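Local coordinates for protein Avidin/streptavidin (Shewanella denitrificans, PDB 3SZH) that binds biotin with high affinity as a member of the avidin/streptavidin family, here crystallised without its ligand, at residues K92-W97 against Q114-Q119; I61-K66 against T78-F83; F43-S48 against E72-I77. One frame throughout, in Å; residues are numbered along the deposited sequence.

Interaction 1: residues K92-W97 against Q114-Q119; sequences KISTLW and QDVFSQ
The side chain of Q114 lies across strand 92-97, its carboxamide over the backbone of T95 and next to S94. The two segments are the antiparallel strands of a beta hairpin, the last two strands of the eight-stranded avidin barrel. Main-chain bonds join I93 with F117 and T95 with D115; F117 N to I93 O is nearly straight at 173°. The Q114 chain bends at chi2, which brings NE2 2.8 Å from T95 O and 3.0 Å from S94 OG. Both bonds are weak, with poor angles at the hydrogen. L96 CD2 packs on Q114 CB on the same sheet face, and P107 of the second subunit packs against S94 and Q114.

At the start of the strand, K92 runs over V116 and S118. K92 CD touches V116 CG1 at 4.0 Å. The chain turns at chi4 (-78°), and K92 NZ comes 2.9 Å from S118 OG in one of two deposited conformers of S118; in the other this bond is doubtful. With a serine here, lacking both CD and the amine, V116 CG1 would probably lose its cover and S118 OG this donor.

The I93, T95, D115 and F117 side chains share the other face. I93 O and T95 OG1 lie at the edge of the F117 ring. This ring meets W80 edge-to-face. D115 O takes two bonds from one residue, T95 N and T95 OG1. The D115 carboxylate is also held by Q16. W97 adds a weak bond, NE1 to D115 OD1 at 3.1 Å, with ring and carboxylate planes 51° apart. As in avidin and streptavidin, D115 and W97 probably line the biotin site. Water 1 sits in the plane of the W97 ring, accepts from W97 NE1 at 3.2 Å and lies 2.9 Å from Q114 O.

Interaction 2: residues I61-K66 against T78-F83; sequences ISFSTK and TSWSGF
Strands 61-66 and 78-83 run antiparallel at 170°, with six main-chain hydrogen bonds between the pairs I61-G82, F63-W80 and T65-T78. W80 N to F63 O is almost straight. The side chains of F63 and W80 meet on one face of the sheet. The F63 ring lies over the five-membered ring of W80 as an offset stack, centroids 4.4 Å apart and planes at 16°. F63 CG sits between its backbone N and carbonyl carbon (chi1 58°), which swings the ring over its neighbour. W80 CB then rests on the F63 face as a CH-pi contact, 3.7 Å from the ring centroid. T78 CG2, from the same strand as W80, sits over the rim of the opposite indole face. T65 CG2 lies at the indole edge, 3.8 Å from W80 CZ3.

This hairpin belongs to the avidin beta barrel, and W80 probably lines the biotin site, as in its relatives. The W80 ring also meets Y36 and W97. The stack and a bond from W80 NE1 to D115 OD2 together probably limit the turn of the indole.

S62, S64 and S79 face the second subunit. In one deposited conformer, S64 OG is hydrogen-bonded to S79 OG at 3.1 Å; either hydroxyl could donate. S64 OG also bonds to S62 OG of the second subunit, again for the conformers modelled together.

Interaction 3: residues F43-S48 against E72-I77; sequences FACQNS and ESCNSI
C45 and C74 are joined by a disulfide, SG to SG 2.1 Å, with a chi3 of 118°, wider than the usual value near 90°. This covalent link ties the loop 43-48 to the start of strand 73-85. In avidins the loop between the third and fourth strands closes over biotin, so the disulfide probably restrains it here. A44 CB lies beside the bridge, 3.7 Å from C74 SG.

E72 supplies the polar half of the contact. Its chain is extended beyond CG and reaches over the loop to C45. C45 N donates to E72 OE2 at 2.8 Å, in a nearly straight bond that meets the oxygen from above the carboxylate plane. E72 OE2 is also 3.3 Å from A44 CB. The other oxygen, E72 OE1, takes a bond from water 2 at 2.9 Å. That water also donates to Q46 O and accepts from S48 OG, so it links the carboxylate to the far part of the loop.

On the strand side, S73 OG accepts from N75 N in an ST turn, where the chain turns its corner. The contact lies at the surface. It pins the loop between strands 31-37 and 50-57 to strand 73-85, with N69 holding both S48 and E72 and Y50 of strand 50-57 bonded to E72 O.

In the fold
Interactions 1 and 2 are neighbouring hairpins of one barrel wall. Strand 73-85 of interaction 2 lies next to strand 92-101 of interaction 1, and the two contacts meet at L96 N to S81 O. Interaction 2 is wholly buried and relies on stacked rings and a serine-lined face. Interaction 1 is partly buried and relies mainly on strand pairing and polar side-chain bonds, with F117 and W97 meeting W80 of interaction 2. Interaction 3 is a surface contact with a disulfide and a carboxylate in place of paired strands. It shares strand 73-85 with interaction 2, where I77 packs on S64 and T65. Its centre is about 19 Å from that of interaction 1.

Interaction 1: residues K92-W97 against Q114-Q119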
ATOM      1  N   LYS B  92       9.685  16.876   1.626  1.00 14.87           N
ATOM      2  CA  LYS B  92      10.137  15.531   1.323  1.00 14.77           C
ATOM      3  C   LYS B  92       9.122  14.541   1.846  1.00 13.65           C
ATOM      4  O   LYS B  92       8.355  14.847   2.756  1.00 14.01           O
ATOM      5  CB  LYS B  92      11.490  15.235   1.976  1.00 15.71           C
ATOM      6  CG  LYS B  92      12.654  16.090   1.450  1.00 17.31           C
ATOM      7  CD  LYS B  92      13.995  15.628   2.000  1.00 18.50           C
ATOM      8  CE  LYS B  92      15.096  16.606   1.627  1.00 23.04           C
ATOM      9  NZ  LYS B  92      15.558  16.450   0.220  1.00 26.15           N
ATOM     10  N   ILE B  93       9.102  13.359   1.246  1.00 13.04           N
ATOM     11  CA  ILE B  93       8.360  12.227   1.784  1.00 12.87           C
ATOM     12  C   ILE B  93       9.369  11.115   2.045  1.00 12.76           C
ATOM     13  O   ILE B  93      10.030  10.639   1.126  1.00 13.34           O
ATOM     14  CB  ILE B  93       7.263  11.714   0.811  1.00 12.38           C
ATOM     15  CG1 ILE B  93       6.310  12.843   0.380  1.00 14.01           C
ATOM     16  CG2 ILE B  93       6.460  10.587   1.468  1.00 13.48           C
ATOM     17  CD1 ILE B  93       5.316  12.432  -0.720  1.00 14.72           C
ATOM     18  N   SER B  94       9.512  10.754   3.315  1.00 12.58           N
ATOM     19  CA  SER B  94      10.427   9.703   3.703  1.00 12.51           C
ATOM     20  C   SER B  94       9.627   8.417   3.814  1.00 11.58           C
ATOM     21  O   SER B  94       8.625   8.380   4.532  1.00 11.98           O
ATOM     22  CB  SER B  94      11.071  10.069   5.032  1.00 13.80           C
ATOM     23  OG  SER B  94      11.951   9.054   5.420  1.00 14.21           O
ATOM     24  N   THR B  95      10.092   7.367   3.132  1.00 11.06           N
ATOM     25  CA  THR B  95       9.320   6.134   2.993  1.00 11.03           C
ATOM     26  C   THR B  95      10.143   4.886   3.247  1.00 11.46           C
ATOM     27  O   THR B  95      11.363   4.858   3.064  1.00 12.01           O
ATOM     28  CB  THR B  95       8.682   5.975   1.581  1.00 11.06           C
ATOM     29  OG1 THR B  95       9.697   5.676   0.625  1.00 12.10           O
ATOM     30  CG2 THR B  95       7.909   7.205   1.150  1.00 11.51           C
ATOM     31  N   LEU B  96       9.426   3.815   3.579  1.00 10.57           N
ATOM     32  CA  LEU B  96       9.925   2.457   3.533  1.00 10.51           C
ATOM     33  C   LEU B  96       9.015   1.701   2.573  1.00 10.80           C
ATOM     34  O   LEU B  96       7.786   1.808   2.679  1.00 11.05           O
ATOM     35  CB  LEU B  96       9.853   1.810   4.910  1.00 11.61           C
ATOM     36  CG  LEU B  96      10.675   2.488   5.999  1.00 13.56           C
ATOM     37  CD1 LEU B  96      10.488   1.753   7.325  1.00 15.92           C
ATOM     38  CD2 LEU B  96      12.155   2.575   5.618  1.00 15.00           C
ATOM     39  N   TRP B  97       9.602   0.942   1.655  1.00 10.36           N
ATOM     40  CA  TRP B  97       8.813   0.201   0.677  1.00 10.37           C
ATOM     41  C   TRP B  97       9.027  -1.293   0.801  1.00  9.75           C
ATOM     42  O   TRP B  97      10.032  -1.777   1.342  1.00 11.18           O
ATOM     43  CB  TRP B  97       9.112   0.675  -0.751  1.00 11.07           C
ATOM     44  CG  TRP B  97      10.557   0.649  -1.166  1.00 11.61           C
ATOM     45  CD1 TRP B  97      11.421   1.704  -1.176  1.00 13.00           C
ATOM     46  CD2 TRP B  97      11.308  -0.486  -1.651  1.00 12.37           C
ATOM     47  NE1 TRP B  97      12.656   1.313  -1.646  1.00 14.22           N
ATOM     48  CE2 TRP B  97      12.614  -0.022  -1.951  1.00 14.05           C
ATOM     49  CE3 TRP B  97      10.995  -1.833  -1.900  1.00 12.75           C
ATOM     50  CZ2 TRP B  97      13.615  -0.860  -2.449  1.00 15.10           C
ATOM     51  CZ3 TRP B  97      11.988  -2.659  -2.396  1.00 14.15           C
ATOM     52  CH2 TRP B  97      13.292  -2.171  -2.650  1.00 15.01           C
ATOM     53  N   GLN B 114      14.411   1.697   1.430  1.00 14.37           N
ATOM     54  CA  GLN B 114      14.041   3.058   1.830  1.00 13.85           C
ATOM     55  C   GLN B 114      14.161   3.980   0.644  1.00 13.33           C
ATOM     56  O   GLN B 114      15.162   3.964  -0.052  1.00 15.27           O
ATOM     57  CB  GLN B 114      14.896   3.636   2.996  1.00 15.37           C
ATOM     58  CG  GLN B 114      14.779   5.207   3.090  1.00 19.05           C
ATOM     59  CD  GLN B 114      14.367   5.831   4.465  1.00 24.06           C
ATOM     60  OE1 GLN B 114      15.161   5.810   5.429  1.00 26.18           O
ATOM     61  NE2 GLN B 114      13.165   6.486   4.513  1.00 21.06           N
ATOM     62  N   ASP B 115      13.128   4.791   0.415  1.00 12.55           N
ATOM     63  CA  ASP B 115      13.181   5.869  -0.596  1.00 12.38           C
ATOM     64  C   ASP B 115      12.874   7.184   0.080  1.00 12.01           C
ATOM     65  O   ASP B 115      11.948   7.265   0.905  1.00 12.76           O
ATOM     66  CB  ASP B 115      12.106   5.683  -1.679  1.00 11.88           C
ATOM     67  CG  ASP B 115      12.433   4.639  -2.721  1.00 12.34           C
ATOM     68  OD1 ASP B 115      13.546   4.068  -2.742  1.00 13.54           O
ATOM     69  OD2 ASP B 115      11.520   4.387  -3.530  1.00 12.88           O
ATOM     70  N   VAL B 116      13.634   8.228  -0.263  1.00 12.22           N
ATOM     71  CA  VAL B 116      13.290   9.581   0.162  1.00 12.56           C
ATOM     72  C   VAL B 116      12.966  10.367  -1.087  1.00 12.13           C
ATOM     73  O   VAL B 116      13.772  10.440  -2.009  1.00 12.46           O
ATOM     74  CB  VAL B 116      14.415  10.253   0.971  1.00 13.16           C
ATOM     75  CG1 VAL B 116      14.015  11.676   1.277  1.00 14.73           C
ATOM     76  CG2 VAL B 116      14.669   9.456   2.270  1.00 14.51           C
ATOM     77  N   PHE B 117      11.734  10.873  -1.144  1.00 12.86           N
ATOM     78  CA  PHE B 117      11.251  11.642  -2.284  1.00 13.46           C
ATOM     79  C   PHE B 117      11.351  13.116  -1.909  1.00 14.72           C
ATOM     80  O   PHE B 117      11.037  13.512  -0.780  1.00 17.28           O
ATOM     81  CB  PHE B 117       9.792  11.272  -2.608  1.00 13.34           C
ATOM     82  CG  PHE B 117       9.594   9.889  -3.130  1.00 12.29           C
ATOM     83  CD1 PHE B 117       9.519   8.803  -2.257  1.00 11.69           C
ATOM     84  CD2 PHE B 117       9.458   9.676  -4.494  1.00 12.67           C
ATOM     85  CE1 PHE B 117       9.316   7.521  -2.753  1.00 12.35           C
ATOM     86  CE2 PHE B 117       9.244   8.390  -5.000  1.00 12.69           C
ATOM     87  CZ  PHE B 117       9.173   7.314  -4.133  1.00 12.23           C
ATOM     88  N   SER B 118      11.852  13.911  -2.835  1.00 13.69           N
ATOM     89  CA  SER B 118      11.998  15.350  -2.664  0.50 13.81           C
ATOM     90  C   SER B 118      11.069  16.057  -3.635  1.00 14.24           C
ATOM     91  O   SER B 118      10.804  15.544  -4.719  1.00 14.33           O
ATOM     92  CB  SER B 118      13.447  15.757  -2.956  0.50 13.87           C
ATOM     93  OG  SER B 118      14.350  15.157  -2.038  0.50 15.45           O
ATOM     94  N   GLN B 119      10.585  17.230  -3.279  1.00 15.30           N
ATOM     95  CA  GLN B 119       9.784  18.008  -4.198  1.00 16.76           C
ATOM     96  C   GLN B 119      10.492  18.182  -5.538  1.00 19.39           C
ATOM     97  O   GLN B 119      11.727  18.319  -5.584  1.00 19.49           O
ATOM     98  CB  GLN B 119       9.457  19.352  -3.599  1.00 17.19           C
ATOM     99  CG  GLN B 119      10.643  20.225  -3.249  1.00 17.95           C
ATOM    100  CD  GLN B 119      10.192  21.534  -2.701  1.00 18.71           C
ATOM    101  OE1 GLN B 119       9.750  21.607  -1.549  1.00 18.23           O
ATOM    102  NE2 GLN B 119      10.273  22.581  -3.515  1.00 24.09           N
TER
HETATM  103  O   HOH W   1      15.746   1.933  -2.082  1.00 26.50           O

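Interaction 2: residues I61-K66 against T78-F83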
ATOM      1  N   ILE B  61       1.311   8.933   4.679  1.00  9.93           N
ATOM      2  CA  ILE B  61       0.907   8.556   3.314  1.00  9.69           C
ATOM      3  C   ILE B  61       1.297   7.118   3.037  1.00  9.22           C
ATOM      4  O   ILE B  61       2.363   6.634   3.460  1.00 10.34           O
ATOM      5  CB  ILE B  61       1.533   9.513   2.249  1.00 10.46           C
ATOM      6  CG1 ILE B  61       1.103   9.131   0.826  1.00 10.54           C
ATOM      7  CG2 ILE B  61       3.050   9.613   2.412  1.00 12.16           C
ATOM      8  CD1 ILE B  61       1.511  10.113  -0.220  1.00 11.64           C
ATOM      9  N   SER B  62       0.418   6.404   2.349  1.00  8.82           N
ATOM     10  CA  SER B  62       0.753   5.127   1.727  0.50  8.59           C
ATOM     11  C   SER B  62       0.440   5.245   0.241  1.00  8.66           C
ATOM     12  O   SER B  62      -0.562   5.871  -0.145  1.00  8.92           O
ATOM     13  CB  SER B  62      -0.023   3.953   2.354  0.50  8.67           C
ATOM     14  OG  SER B  62      -1.355   3.898   1.912  0.70  8.80           O
ATOM     15  N   PHE B  63       1.264   4.629  -0.591  1.00  8.03           N
ATOM     16  CA  PHE B  63       0.901   4.516  -2.008  1.00  8.07           C
ATOM     17  C   PHE B  63       1.478   3.248  -2.553  1.00  7.83           C
ATOM     18  O   PHE B  63       2.470   2.728  -2.043  1.00  9.10           O
ATOM     19  CB  PHE B  63       1.316   5.776  -2.804  1.00  8.87           C
ATOM     20  CG  PHE B  63       2.790   6.111  -2.758  1.00  8.94           C
ATOM     21  CD1 PHE B  63       3.316   6.885  -1.740  1.00  9.70           C
ATOM     22  CD2 PHE B  63       3.650   5.680  -3.793  1.00 10.18           C
ATOM     23  CE1 PHE B  63       4.670   7.218  -1.715  1.00 11.65           C
ATOM     24  CE2 PHE B  63       5.022   6.027  -3.759  1.00 11.71           C
ATOM     25  CZ  PHE B  63       5.510   6.796  -2.731  1.00 11.90           C
ATOM     26  N   SER B  64       0.825   2.717  -3.582  1.00  7.91           N
ATOM     27  CA  SER B  64       1.234   1.429  -4.146  0.50  7.72           C
ATOM     28  C   SER B  64       0.978   1.418  -5.640  1.00  7.67           C
ATOM     29  O   SER B  64       0.019   2.036  -6.152  1.00  8.00           O
ATOM     30  CB  SER B  64       0.497   0.303  -3.411  0.50  7.17           C
ATOM     31  OG  SER B  64       0.685  -0.995  -3.948  0.50  5.84           O
ATOM     32  N   THR B  65       1.865   0.709  -6.347  1.00  8.77           N
ATOM     33  CA  THR B  65       1.771   0.570  -7.791  1.00  9.15           C
ATOM     34  C   THR B  65       1.947  -0.883  -8.180  1.00  8.66           C
ATOM     35  O   THR B  65       2.823  -1.587  -7.651  1.00  9.47           O
ATOM     36  CB  THR B  65       2.774   1.484  -8.527  1.00  9.95           C
ATOM     37  OG1 THR B  65       2.389   1.594  -9.903  1.00 11.40           O
ATOM     38  CG2 THR B  65       4.196   0.984  -8.462  1.00 11.07           C
ATOM     39  N   LYS B  66       1.112  -1.326  -9.117  1.00  9.02           N
ATOM     40  CA  LYS B  66       1.273  -2.608  -9.783  1.00  8.93           C
ATOM     41  C   LYS B  66       2.117  -2.400 -11.034  1.00  8.99           C
ATOM     42  O   LYS B  66       1.807  -1.545 -11.867  1.00  8.86           O
ATOM     43  CB  LYS B  66      -0.109  -3.183 -10.124  1.00  9.66           C
ATOM     44  CG  LYS B  66      -0.081  -4.418 -11.020  1.00  9.81           C
ATOM     45  CD  LYS B  66      -1.488  -5.011 -11.200  1.00 10.32           C
ATOM     46  CE  LYS B  66      -1.482  -6.081 -12.259  1.00 10.90           C
ATOM     47  NZ  LYS B  66      -2.792  -6.804 -12.303  1.00 11.15           N
ATOM     48  N   THR B  78       4.819  -2.786  -5.784  1.00  9.11           N
ATOM     49  CA  THR B  78       5.544  -2.077  -4.734  1.00  9.12           C
ATOM     50  C   THR B  78       4.590  -1.231  -3.921  1.00  8.70           C
ATOM     51  O   THR B  78       3.676  -0.612  -4.470  1.00 10.20           O
ATOM     52  CB  THR B  78       6.647  -1.183  -5.324  1.00  9.67           C
ATOM     53  OG1 THR B  78       7.540  -2.017  -6.057  1.00 10.79           O
ATOM     54  CG2 THR B  78       7.443  -0.439  -4.218  1.00 10.79           C
ATOM     55  N   SER B  79       4.769  -1.248  -2.606  1.00  9.35           N
ATOM     56  CA  SER B  79       3.989  -0.435  -1.688  1.00  9.49           C
ATOM     57  C   SER B  79       4.933   0.370  -0.812  1.00  9.22           C
ATOM     58  O   SER B  79       5.879  -0.171  -0.247  1.00 10.63           O
ATOM     59  CB  SER B  79       3.148  -1.292  -0.765  1.00 10.87           C
ATOM     60  OG  SER B  79       2.244  -2.053  -1.521  1.00 13.09           O
ATOM     61  N   TRP B  80       4.676   1.655  -0.687  1.00  9.02           N
ATOM     62  CA  TRP B  80       5.430   2.593   0.149  1.00  9.14           C
ATOM     63  C   TRP B  80       4.550   3.036   1.306  1.00  9.37           C
ATOM     64  O   TRP B  80       3.359   3.322   1.148  1.00  9.56           O
ATOM     65  CB  TRP B  80       5.781   3.817  -0.680  1.00  9.86           C
ATOM     66  CG  TRP B  80       6.777   3.669  -1.783  1.00  9.20           C
ATOM     67  CD1 TRP B  80       8.093   4.001  -1.736  1.00  9.99           C
ATOM     68  CD2 TRP B  80       6.531   3.222  -3.127  1.00  9.81           C
ATOM     69  NE1 TRP B  80       8.692   3.829  -2.952  1.00 10.59           N
ATOM     70  CE2 TRP B  80       7.757   3.327  -3.829  1.00 10.10           C
ATOM     71  CE3 TRP B  80       5.385   2.792  -3.825  1.00  9.37           C
ATOM     72  CZ2 TRP B  80       7.864   3.048  -5.197  1.00 11.17           C
ATOM     73  CZ3 TRP B  80       5.503   2.483  -5.180  1.00 10.56           C
ATOM     74  CH2 TRP B  80       6.728   2.624  -5.848  1.00 10.85           C
ATOM     75  N   SER B  81       5.180   3.161   2.474  1.00  9.64           N
ATOM     76  CA  SER B  81       4.576   3.775   3.652  1.00  9.76           C
ATOM     77  C   SER B  81       5.513   4.872   4.106  1.00 10.19           C
ATOM     78  O   SER B  81       6.719   4.642   4.219  1.00 10.68           O
ATOM     79  CB  SER B  81       4.453   2.777   4.802  1.00 10.87           C
ATOM     80  OG  SER B  81       3.602   1.697   4.459  1.00 12.70           O
ATOM     81  N   GLY B  82       5.003   6.061   4.366  1.00 10.11           N
ATOM     82  CA  GLY B  82       5.901   7.126   4.753  1.00 11.59           C
ATOM     83  C   GLY B  82       5.197   8.349   5.263  1.00 11.30           C
ATOM     84  O   GLY B  82       4.014   8.350   5.593  1.00 10.90           O
ATOM     85  N   PHE B  83       5.981   9.405   5.405  1.00 11.62           N
ATOM     86  CA  PHE B  83       5.492  10.627   6.028  1.00 11.99           C
ATOM     87  C   PHE B  83       6.170  11.845   5.431  1.00 12.36           C
ATOM     88  O   PHE B  83       7.319  11.803   4.981  1.00 12.69           O
ATOM     89  CB  PHE B  83       5.693  10.581   7.549  1.00 13.17           C
ATOM     90  CG  PHE B  83       7.112  10.332   7.956  1.00 13.46           C
ATOM     91  CD1 PHE B  83       7.566   9.033   8.153  1.00 14.59           C
ATOM     92  CD2 PHE B  83       8.007  11.398   8.116  1.00 14.76           C
ATOM     93  CE1 PHE B  83       8.889   8.791   8.501  1.00 16.26           C
ATOM     94  CE2 PHE B  83       9.311  11.160   8.461  1.00 16.93           C
ATOM     95  CZ  PHE B  83       9.756   9.867   8.653  1.00 16.82           C
TER

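Interaction 3: residues F43-S48 against E72-I77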
ATOM      1  N   PHE B  43      17.248  -0.906 -14.258  1.00 15.75           N
ATOM      2  CA  PHE B  43      16.014  -1.618 -13.979  1.00 15.72           C
ATOM      3  C   PHE B  43      15.041  -1.543 -15.149  1.00 14.59           C
ATOM      4  O   PHE B  43      15.155  -0.680 -16.027  1.00 15.20           O
ATOM      5  CB  PHE B  43      15.379  -1.107 -12.678  1.00 17.13           C
ATOM      6  CG  PHE B  43      16.135  -1.519 -11.454  1.00 19.23           C
ATOM      7  CD1 PHE B  43      17.228  -0.783 -11.020  1.00 19.41           C
ATOM      8  CD2 PHE B  43      15.784  -2.668 -10.759  1.00 22.09           C
ATOM      9  CE1 PHE B  43      17.956  -1.174  -9.898  1.00 22.18           C
ATOM     10  CE2 PHE B  43      16.505  -3.063  -9.628  1.00 22.95           C
ATOM     11  CZ  PHE B  43      17.590  -2.311  -9.199  1.00 22.05           C
ATOM     12  N   ALA B  44      14.117  -2.492 -15.171  1.00 15.02           N
ATOM     13  CA  ALA B  44      13.067  -2.506 -16.169  1.00 14.04           C
ATOM     14  C   ALA B  44      11.894  -1.636 -15.704  1.00 13.31           C
ATOM     15  O   ALA B  44      11.954  -0.981 -14.651  1.00 13.40           O
ATOM     16  CB  ALA B  44      12.632  -3.944 -16.470  1.00 14.94           C
ATOM     17  N   CYS B  45      10.828  -1.630 -16.504  1.00 12.38           N
ATOM     18  CA  CYS B  45       9.650  -0.791 -16.231  1.00 11.55           C
ATOM     19  C   CYS B  45      10.031   0.676 -15.969  1.00 11.17           C
ATOM     20  O   CYS B  45       9.496   1.317 -15.056  1.00 11.16           O
ATOM     21  CB  CYS B  45       8.816  -1.345 -15.070  1.00 12.00           C
ATOM     22  SG  CYS B  45       8.036  -2.916 -15.446  1.00 12.86           S
ATOM     23  N   GLN B  46      10.919   1.210 -16.814  1.00 11.84           N
ATOM     24  CA  GLN B  46      11.289   2.632 -16.719  1.00 11.66           C
ATOM     25  C   GLN B  46      10.533   3.488 -17.733  1.00 11.72           C
ATOM     26  O   GLN B  46      10.110   2.999 -18.785  1.00 12.88           O
ATOM     27  CB  GLN B  46      12.777   2.835 -16.968  1.00 12.26           C
ATOM     28  CG  GLN B  46      13.670   2.384 -15.865  1.00 12.91           C
ATOM     29  CD  GLN B  46      15.108   2.814 -16.109  1.00 14.02           C
ATOM     30  OE1 GLN B  46      16.006   1.987 -16.288  1.00 15.79           O
ATOM     31  NE2 GLN B  46      15.319   4.103 -16.174  1.00 14.10           N
ATOM     32  N   ASN B  47      10.416   4.778 -17.426  1.00 11.35           N
ATOM     33  CA  ASN B  47       9.999   5.818 -18.377  1.00 12.65           C
ATOM     34  C   ASN B  47       8.583   5.726 -18.900  1.00 13.37           C
ATOM     35  O   ASN B  47       8.278   6.343 -19.915  1.00 17.39           O
ATOM     36  CB  ASN B  47      10.911   5.831 -19.605  1.00 13.67           C
ATOM     37  CG  ASN B  47      12.346   5.962 -19.234  1.00 15.75           C
ATOM     38  OD1 ASN B  47      12.698   6.785 -18.413  1.00 15.39           O
ATOM     39  ND2 ASN B  47      13.194   5.123 -19.816  1.00 19.44           N
ATOM     40  N   SER B  48       7.737   4.917 -18.285  1.00 12.50           N
ATOM     41  CA  SER B  48       6.332   4.866 -18.678  1.00 11.25           C
ATOM     42  C   SER B  48       5.503   4.974 -17.398  1.00 10.30           C
ATOM     43  O   SER B  48       5.962   4.598 -16.318  1.00 10.92           O
ATOM     44  CB  SER B  48       6.014   3.605 -19.484  1.00 11.89           C
ATOM     45  OG  SER B  48       6.195   2.441 -18.696  1.00 11.63           O
ATOM     46  N   GLU B  72       4.820  -2.500 -20.520  1.00 12.34           N
ATOM     47  CA  GLU B  72       5.776  -3.400 -19.875  1.00 13.62           C
ATOM     48  C   GLU B  72       5.267  -3.943 -18.541  1.00 11.58           C
ATOM     49  O   GLU B  72       4.575  -3.227 -17.802  1.00 11.41           O
ATOM     50  CB  GLU B  72       7.064  -2.584 -19.588  1.00 15.50           C
ATOM     51  CG  GLU B  72       8.248  -3.445 -19.371  1.00 16.57           C
ATOM     52  CD  GLU B  72       9.509  -2.635 -19.298  1.00 15.73           C
ATOM     53  OE1 GLU B  72       9.550  -1.434 -19.733  1.00 16.36           O
ATOM     54  OE2 GLU B  72      10.450  -3.212 -18.788  1.00 18.41           O
ATOM     55  N   SER B  73       5.646  -5.190 -18.229  1.00 11.63           N
ATOM     56  CA  SER B  73       5.358  -5.831 -16.941  1.00 11.27           C
ATOM     57  C   SER B  73       6.646  -6.153 -16.214  1.00 11.62           C
ATOM     58  O   SER B  73       7.594  -6.680 -16.819  1.00 12.73           O
ATOM     59  CB  SER B  73       4.632  -7.149 -17.166  1.00 12.59           C
ATOM     60  OG  SER B  73       4.497  -7.825 -15.933  1.00 13.41           O
ATOM     61  N   CYS B  74       6.646  -5.911 -14.904  1.00 11.81           N
ATOM     62  CA  CYS B  74       7.689  -6.425 -14.022  1.00 12.42           C
ATOM     63  C   CYS B  74       7.148  -7.388 -12.960  1.00 12.15           C
ATOM     64  O   CYS B  74       7.822  -7.682 -11.979  1.00 13.61           O
ATOM     65  CB  CYS B  74       8.527  -5.276 -13.432  1.00 13.35           C
ATOM     66  SG  CYS B  74       9.414  -4.333 -14.765  1.00 17.06           S
ATOM     67  N   ASN B  75       5.929  -7.894 -13.181  1.00 11.97           N
ATOM     68  CA  ASN B  75       5.441  -9.072 -12.448  1.00 11.78           C
ATOM     69  C   ASN B  75       5.386  -8.921 -10.926  1.00 11.39           C
ATOM     70  O   ASN B  75       5.584  -9.889 -10.196  1.00 12.16           O
ATOM     71  CB  ASN B  75       6.261 -10.323 -12.825  1.00 13.45           C
ATOM     72  CG  ASN B  75       5.492 -11.585 -12.611  1.00 14.95           C
ATOM     73  OD1 ASN B  75       4.292 -11.629 -12.871  1.00 15.89           O
ATOM     74  ND2 ASN B  75       6.179 -12.638 -12.166  1.00 17.96           N
ATOM     75  N   SER B  76       5.151  -7.695 -10.452  1.00 10.55           N
ATOM     76  CA  SER B  76       5.261  -7.432  -9.030  0.50  9.95           C
ATOM     77  C   SER B  76       4.501  -6.158  -8.668  1.00 10.08           C
ATOM     78  O   SER B  76       3.956  -5.479  -9.547  1.00  9.92           O
ATOM     79  CB  SER B  76       6.738  -7.297  -8.653  0.50  9.72           C
ATOM     80  OG  SER B  76       7.335  -6.261  -9.415  0.50  8.92           O
ATOM     81  N   ILE B  77       4.442  -5.880  -7.359  1.00  9.09           N
ATOM     82  CA  ILE B  77       3.726  -4.724  -6.805  1.00  9.39           C
ATOM     83  C   ILE B  77       4.645  -4.109  -5.746  1.00  9.58           C
ATOM     84  O   ILE B  77       5.172  -4.838  -4.888  1.00 10.46           O
ATOM     85  CB  ILE B  77       2.414  -5.166  -6.086  1.00  9.55           C
ATOM     86  CG1 ILE B  77       1.480  -5.935  -7.051  1.00 10.15           C
ATOM     87  CG2 ILE B  77       1.685  -3.941  -5.487  1.00 10.45           C
ATOM     88  CD1 ILE B  77       0.342  -6.647  -6.349  1.00 10.03           C
TER
HETATM   89  O   HOH W   2       8.358   1.156 -19.746  1.00 16.52           O